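Local coordinates for siroheme decarboxylase (Hydrogenobacter thermophilus, PDB 4CH7), which catalyses the decarboxylation of siroheme to 12,18-didecarboxysiroheme, a step of heme d1 biosynthesis, at residues Leu168-Glu171 with Glu172-Ile175; Ile175-Ile178 with Thr179-Ser182; Arg198-Glu201 with Glu202-Leu205. All coordinates share one frame; numbering follows the deposited sequence.

Contact 1: residues Leu168-Glu171 with Glu172-Ile175; sequences LTEE and EKRI
Thr169 and Glu172 form a capping box that starts helix 170-179. From Glu172 the side chain runs back against the chain that precedes it: CB lies 3.6 Å from Thr169 O, CG packs on Thr169 OG1, and CD carries OE1 up to the backbone, where Thr169 N donates to it over 2.8 Å (158° at the hydrogen). The amide meets OE1 on its anti side, 21° out of the carboxylate plane. OE1 also lies 3.3 Å from Leu168 CA, and the Leu168 side chain crosses that of Glu172 at about a right angle. The return bond runs from Glu172 N to Thr169 OG1 (3.2 Å); OG1 can reach it because it stands between its own backbone N and carbonyl carbon (chi1 69°). Alongside, Glu170 and Lys173 point the same way and share a long, weak salt bridge, OE2 to NZ 3.4 Å. Arg174 folds back at chi3 and lays one guanidinium face over Glu171 CA, offset toward its rim. Beyond the helix, Glu172 OE2 pairs with Arg214 and Glu171 OE1 with Lys207; Ile175 and Glu172 pack on helix 201-213, while Leu168 turns to Leu62 and Lys173 to Phe320.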
loop_
_atom_site.group_PDB
_atom_site.type_symbol
_atom_site.label_atom_id
_atom_site.label_comp_id
_atom_site.label_asym_id
_atom_site.label_seq_id
_atom_site.Cartn_x
_atom_site.Cartn_y
_atom_site.Cartn_z
ATOM N N LEU A 168 -18.986 4.390 -0.771
ATOM C CA LEU A 168 -19.109 4.183 -2.208
ATOM C C LEU A 168 -20.375 3.408 -2.545
ATOM O O LEU A 168 -20.733 2.455 -1.855
ATOM C CB LEU A 168 -17.879 3.459 -2.767
ATOM C CG LEU A 168 -16.699 4.316 -3.235
ATOM C CD1 LEU A 168 -16.168 5.191 -2.115
ATOM C CD2 LEU A 168 -15.584 3.450 -3.805
ATOM N N THR A 169 -21.057 3.836 -3.601
ATOM C CA THR A 169 -22.200 3.096 -4.117
ATOM C C THR A 169 -21.700 1.800 -4.741
ATOM O O THR A 169 -20.504 1.644 -4.981
ATOM C CB THR A 169 -22.970 3.903 -5.177
ATOM O OG1 THR A 169 -22.171 4.042 -6.360
ATOM C CG2 THR A 169 -23.327 5.283 -4.645
ATOM N N GLU A 170 -22.611 0.869 -4.997
ATOM C CA GLU A 170 -22.236 -0.404 -5.600
ATOM C C GLU A 170 -21.740 -0.217 -7.033
ATOM O O GLU A 170 -21.001 -1.052 -7.550
ATOM C CB GLU A 170 -23.407 -1.385 -5.555
ATOM C CG GLU A 170 -23.916 -1.669 -4.149
ATOM C CD GLU A 170 -22.899 -2.397 -3.289
ATOM O OE1 GLU A 170 -22.200 -3.288 -3.814
ATOM O OE2 GLU A 170 -22.804 -2.082 -2.084
ATOM N N GLU A 171 -22.141 0.882 -7.665
ATOM C CA GLU A 171 -21.653 1.208 -9.003
ATOM C C GLU A 171 -20.193 1.648 -8.945
ATOM O O GLU A 171 -19.370 1.204 -9.748
ATOM C CB GLU A 171 -22.498 2.308 -9.648
ATOM C CG GLU A 171 -22.055 2.665 -11.061
ATOM C CD GLU A 171 -22.901 3.750 -11.688
ATOM O OE1 GLU A 171 -22.679 4.938 -11.375
ATOM O OE2 GLU A 171 -23.782 3.411 -12.503
ATOM N N GLU A 172 -19.880 2.519 -7.989
ATOM C CA GLU A 172 -18.513 2.985 -7.789
ATOM C C GLU A 172 -17.601 1.828 -7.383
ATOM O O GLU A 172 -16.422 1.807 -7.736
ATOM C CB GLU A 172 -18.473 4.102 -6.739
ATOM C CG GLU A 172 -19.162 5.398 -7.175
ATOM C CD GLU A 172 -19.356 6.379 -6.032
ATOM O OE1 GLU A 172 -19.626 5.931 -4.899
ATOM O OE2 GLU A 172 -19.248 7.600 -6.270
ATOM N N LYS A 173 -18.154 0.866 -6.647
ATOM C CA LYS A 173 -17.417 -0.338 -6.276
ATOM C C LYS A 173 -17.053 -1.149 -7.515
ATOM O O LYS A 173 -15.918 -1.605 -7.652
ATOM C CB LYS A 173 -18.236 -1.201 -5.316
ATOM C CG LYS A 173 -18.330 -0.658 -3.897
ATOM C CD LYS A 173 -18.970 -1.685 -2.973
ATOM C CE LYS A 173 -19.134 -1.145 -1.561
ATOM N NZ LYS A 173 -19.733 -2.161 -0.643
ATOM N N ARG A 174 -18.024 -1.326 -8.409
ATOM C CA ARG A 174 -17.797 -2.028 -9.671
ATOM C C ARG A 174 -16.773 -1.286 -10.528
ATOM O O ARG A 174 -15.902 -1.903 -11.142
ATOM C CB ARG A 174 -19.103 -2.175 -10.454
ATOM C CG ARG A 174 -20.135 -3.090 -9.815
ATOM C CD ARG A 174 -21.254 -3.419 -10.799
ATOM N NE ARG A 174 -21.872 -2.221 -11.363
ATOM C CZ ARG A 174 -22.942 -1.620 -10.851
ATOM N NH1 ARG A 174 -23.520 -2.102 -9.761
ATOM N NH2 ARG A 174 -23.440 -0.536 -11.430
ATOM N N ILE A 175 -16.895 0.039 -10.569
ATOM C CA ILE A 175 -15.950 0.892 -11.286
ATOM C C ILE A 175 -14.525 0.657 -10.789
ATOM O O ILE A 175 -13.629 0.354 -11.577
ATOM C CB ILE A 175 -16.311 2.387 -11.140
ATOM C CG1 ILE A 175 -17.554 2.726 -11.963
ATOM C CG2 ILE A 175 -15.151 3.266 -11.575
ATOM C CD1 ILE A 175 -17.993 4.175 -11.839
#

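Contact 2: residues Ile175-Ile178 with Thr179-Ser182; sequences IVSI and TQGS
The C-terminal end of helix 170-179, the first helix of the second NirDL-like helix-turn-helix domain, is closed by side chains that return to carbonyls of its last turn. Ile175 O takes two bonds from Thr179: one from the backbone N at 3.1 Å, and one from OG1 at an unusually short 2.5 Å, a length best read with caution. The hydroxyl comes from above the carbonyl plane, 37° out of it. With chi1 at 57°, OG1 sits between the backbone N and the carbonyl carbon of Thr179, which turns it back onto the preceding turn; CB and CG2 of Thr179 both lie about 3.2 Å from Ile175 O. Tyr57 OH is a further hydrogen-bond partner of this buried hydroxyl.

Gln180 also turns back, but its amide reaches the carbonyl three residues earlier. Its CG lies 3.3 Å from both Val176 O and Ser177 O, and NE2 gives a hydrogen bond to Ser177 O (3.0 Å, 157°) with the acceptor close to the amide plane. As OE1 accepts from Tyr319 N, both ends of the amide are held and its rotation is fixed. Backbone bonds to Val176 O from Thr179 N and Gln180 N are weak, and a water spans the exit, donating to Ile178 O and weakly accepting from Gly181 N. The arrangement is a helix C-terminus whose last carbonyls are taken up by Thr179 OG1, Gln180 NE2 and a water.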
loop_
_atom_site.group_PDB
_atom_site.type_symbol
_atom_site.label_atom_id
_atom_site.label_comp_id
_atom_site.label_asym_id
_atom_site.label_seq_id
_atom_site.Cartn_x
_atom_site.Cartn_y
_atom_site.Cartn_z
ATOM N N ILE A 175 -16.895 0.039 -10.569
ATOM C CA ILE A 175 -15.950 0.892 -11.286
ATOM C C ILE A 175 -14.525 0.657 -10.789
ATOM O O ILE A 175 -13.629 0.354 -11.577
ATOM C CB ILE A 175 -16.311 2.387 -11.140
ATOM C CG1 ILE A 175 -17.554 2.726 -11.963
ATOM C CG2 ILE A 175 -15.151 3.266 -11.575
ATOM C CD1 ILE A 175 -17.993 4.175 -11.839
ATOM N N VAL A 176 -14.325 0.798 -9.480
ATOM C CA VAL A 176 -13.035 0.514 -8.855
ATOM C C VAL A 176 -12.598 -0.924 -9.129
ATOM O O VAL A 176 -11.437 -1.175 -9.456
ATOM C CB VAL A 176 -13.081 0.762 -7.334
ATOM C CG1 VAL A 176 -11.806 0.275 -6.671
ATOM C CG2 VAL A 176 -13.293 2.237 -7.044
ATOM N N SER A 177 -13.542 -1.854 -9.010
ATOM C CA SER A 177 -13.275 -3.279 -9.206
ATOM C C SER A 177 -12.624 -3.604 -10.551
ATOM O O SER A 177 -11.622 -4.321 -10.605
ATOM C CB SER A 177 -14.568 -4.081 -9.048
ATOM O OG SER A 177 -14.374 -5.434 -9.412
ATOM N N ILE A 178 -13.185 -3.064 -11.629
ATOM C CA ILE A 178 -12.729 -3.403 -12.975
ATOM C C ILE A 178 -11.631 -2.484 -13.521
ATOM O O ILE A 178 -10.966 -2.828 -14.498
ATOM C CB ILE A 178 -13.895 -3.429 -13.989
ATOM C CG1 ILE A 178 -14.287 -2.009 -14.404
ATOM C CG2 ILE A 178 -15.094 -4.182 -13.423
ATOM C CD1 ILE A 178 -14.931 -1.943 -15.771
ATOM N N THR A 179 -11.443 -1.321 -12.899
ATOM C CA THR A 179 -10.447 -0.354 -13.366
ATOM C C THR A 179 -9.108 -0.446 -12.631
ATOM O O THR A 179 -8.093 0.037 -13.128
ATOM C CB THR A 179 -10.960 1.102 -13.264
ATOM O OG1 THR A 179 -11.337 1.397 -11.912
ATOM C CG2 THR A 179 -12.145 1.324 -14.188
ATOM N N GLN A 180 -9.110 -1.073 -11.457
ATOM C CA GLN A 180 -7.935 -1.100 -10.580
ATOM C C GLN A 180 -6.702 -1.790 -11.174
ATOM O O GLN A 180 -5.578 -1.529 -10.740
ATOM C CB GLN A 180 -8.287 -1.735 -9.229
ATOM C CG GLN A 180 -8.794 -3.175 -9.319
ATOM C CD GLN A 180 -9.189 -3.746 -7.968
ATOM O OE1 GLN A 180 -8.545 -3.477 -6.955
ATOM N NE2 GLN A 180 -10.251 -4.543 -7.951
ATOM N N GLY A 181 -6.907 -2.655 -12.164
ATOM C CA GLY A 181 -5.815 -3.426 -12.737
ATOM C C GLY A 181 -4.964 -2.672 -13.741
ATOM O O GLY A 181 -4.913 -1.444 -13.719
ATOM N N SER A 182 -4.290 -3.415 -14.616
ATOM C CA SER A 182 -3.428 -2.822 -15.637
ATOM C C SER A 182 -4.197 -1.904 -16.578
ATOM O O SER A 182 -5.189 -2.313 -17.179
ATOM C CB SER A 182 -2.737 -3.916 -16.455
ATOM O OG SER A 182 -1.752 -4.594 -15.699
HETATM O O HOH W 1 -8.510 -3.881 -14.367
#

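Contact 3: residues Arg198-Glu201 with Glu202-Leu205; sequences RMSE and EELL
From Ser200 the backbone enters helix 201-213, with Leu204 N bonded to Ser200 O and Leu205 N to Glu201 O (2.8 Å), two successive bonds of the first turn. Just before it, Arg198 has a positive phi of 58° and ends helix 191-196 in a Schellman motif, so the chain leaves one helix and starts the next within a few residues.

Ser200 is the N-cap and makes a capping box with Glu203. Its OG receives Glu203 N at 2.9 Å. In the reciprocal bond, CB and CG of Glu203 pass beside OG, CG at 3.2 Å, and Glu203 OE1 accepts from Ser200 N at 3.0 Å along a nearly straight line. This amide is met on the anti side of OE1 and lies 33° out of the carboxylate plane. The carboxylate reaches back because CG of Glu203 is anti to the carbonyl carbon (chi1 -72°) and the chain is extended beyond it.

The selenomethionine at Met199 reaches past the box: its CB is 3.3 Å from Glu203 OE1, while SE rests 3.9 Å from Leu204 CB and beside the Leu204 backbone. Leu204 in turn packs on Tyr193 and Leu197, and Leu205 on Lys20 and Phe190. Glu201, buried, has its carboxylate in a salt bridge with Arg188.

Chemically, the box gives two backbone amides at the helix start side-chain acceptors, one from a hydroxyl and one from a carboxylate. The negative charge of Glu203 is thereby placed beside the N-terminal end, where the helix dipole would be expected to stabilise it and, probably, to lower its pKa.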
loop_
_atom_site.group_PDB
_atom_site.type_symbol
_atom_site.label_atom_id
_atom_site.label_comp_id
_atom_site.label_asym_id
_atom_site.label_seq_id
_atom_site.Cartn_x
_atom_site.Cartn_y
_atom_site.Cartn_z
ATOM N N ARG A 198 -21.635 -0.998 -18.889
ATOM C CA ARG A 198 -22.878 -0.674 -19.589
ATOM C C ARG A 198 -23.138 0.829 -19.637
ATOM O O ARG A 198 -24.282 1.273 -19.507
ATOM C CB ARG A 198 -24.066 -1.390 -18.941
ATOM C CG ARG A 198 -23.918 -2.903 -18.859
ATOM C CD ARG A 198 -23.988 -3.543 -20.236
ATOM N NE ARG A 198 -24.142 -4.992 -20.142
ATOM C CZ ARG A 198 -23.144 -5.861 -20.256
ATOM N NH1 ARG A 198 -21.909 -5.434 -20.484
ATOM N NH2 ARG A 198 -23.380 -7.163 -20.149
HETATM N N MSE A 199 -22.075 1.608 -19.817
HETATM C CA MSE A 199 -22.200 3.055 -19.912
HETATM C C MSE A 199 -21.274 3.601 -20.992
HETATM O O MSE A 199 -20.444 2.871 -21.537
HETATM C CB MSE A 199 -21.918 3.718 -18.557
HETATM C CG MSE A 199 -20.522 3.472 -17.994
HETATM SE SE MSE A 199 -20.158 4.474 -16.360
HETATM C CE MSE A 199 -20.889 3.249 -15.058
ATOM N N SER A 200 -21.428 4.882 -21.310
ATOM C CA SER A 200 -20.552 5.529 -22.275
ATOM C C SER A 200 -19.211 5.837 -21.621
ATOM O O SER A 200 -19.084 5.784 -20.394
ATOM C CB SER A 200 -21.187 6.816 -22.796
ATOM O OG SER A 200 -21.204 7.818 -21.796
ATOM N N GLU A 201 -18.207 6.137 -22.441
ATOM C CA GLU A 201 -16.915 6.578 -21.932
ATOM C C GLU A 201 -17.102 7.885 -21.177
ATOM O O GLU A 201 -16.500 8.099 -20.126
ATOM C CB GLU A 201 -15.931 6.807 -23.080
ATOM C CG GLU A 201 -15.401 5.552 -23.750
ATOM C CD GLU A 201 -14.673 5.862 -25.041
ATOM O OE1 GLU A 201 -15.355 6.111 -26.053
ATOM O OE2 GLU A 201 -13.424 5.858 -25.043
ATOM N N GLU A 202 -17.938 8.754 -21.736
ATOM C CA GLU A 202 -18.206 10.064 -21.157
ATOM C C GLU A 202 -18.774 9.929 -19.749
ATOM O O GLU A 202 -18.399 10.678 -18.846
ATOM C CB GLU A 202 -19.174 10.850 -22.046
ATOM C CG GLU A 202 -19.370 12.303 -21.628
ATOM C CD GLU A 202 -20.381 13.031 -22.487
ATOM O OE1 GLU A 202 -20.033 13.423 -23.618
ATOM O OE2 GLU A 202 -21.527 13.211 -22.027
ATOM N N GLU A 203 -19.669 8.963 -19.564
ATOM C CA GLU A 203 -20.268 8.718 -18.257
ATOM C C GLU A 203 -19.256 8.118 -17.277
ATOM O O GLU A 203 -19.258 8.461 -16.096
ATOM C CB GLU A 203 -21.506 7.823 -18.394
ATOM C CG GLU A 203 -22.703 8.528 -19.034
ATOM C CD GLU A 203 -23.798 7.570 -19.463
ATOM O OE1 GLU A 203 -23.499 6.377 -19.676
ATOM O OE2 GLU A 203 -24.956 8.017 -19.596
ATOM N N LEU A 204 -18.395 7.230 -17.770
ATOM C CA LEU A 204 -17.344 6.641 -16.939
ATOM C C LEU A 204 -16.329 7.689 -16.493
ATOM O O LEU A 204 -16.005 7.783 -15.309
ATOM C CB LEU A 204 -16.631 5.507 -17.680
ATOM C CG LEU A 204 -15.441 4.882 -16.946
ATOM C CD1 LEU A 204 -15.862 4.388 -15.573
ATOM C CD2 LEU A 204 -14.822 3.752 -17.748
ATOM N N LEU A 205 -15.826 8.467 -17.449
ATOM C CA LEU A 205 -14.849 9.516 -17.167
ATOM C C LEU A 205 -15.424 10.558 -16.213
ATOM O O LEU A 205 -14.715 11.108 -15.367
ATOM C CB LEU A 205 -14.393 10.176 -18.469
ATOM C CG LEU A 205 -13.555 9.288 -19.386
ATOM C CD1 LEU A 205 -13.316 9.956 -20.727
ATOM C CD2 LEU A 205 -12.240 8.953 -18.716
#

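Along the chain, contact 1 opens helix 170-179 and contact 2 ends it; they share Ile175, and Leu168 CD2 packs on Val176 CG2, 4.1 Å away. None closes a long loop, and none nests in or crosses another: each is a local turn, and contact 3 follows in series after helix 191-196, at the start of helix 201-213. Ile175 CG2, shared by contacts 1 and 2, packs on Leu204 CD1 of contact 3 (4.2 Å), with Glu171 beside the selenomethionine at Met199. The centres of contacts 2 and 3 are about 14 Å apart. Together the three mark both ends of one helix and the start of another in the second helix-turn-helix domain.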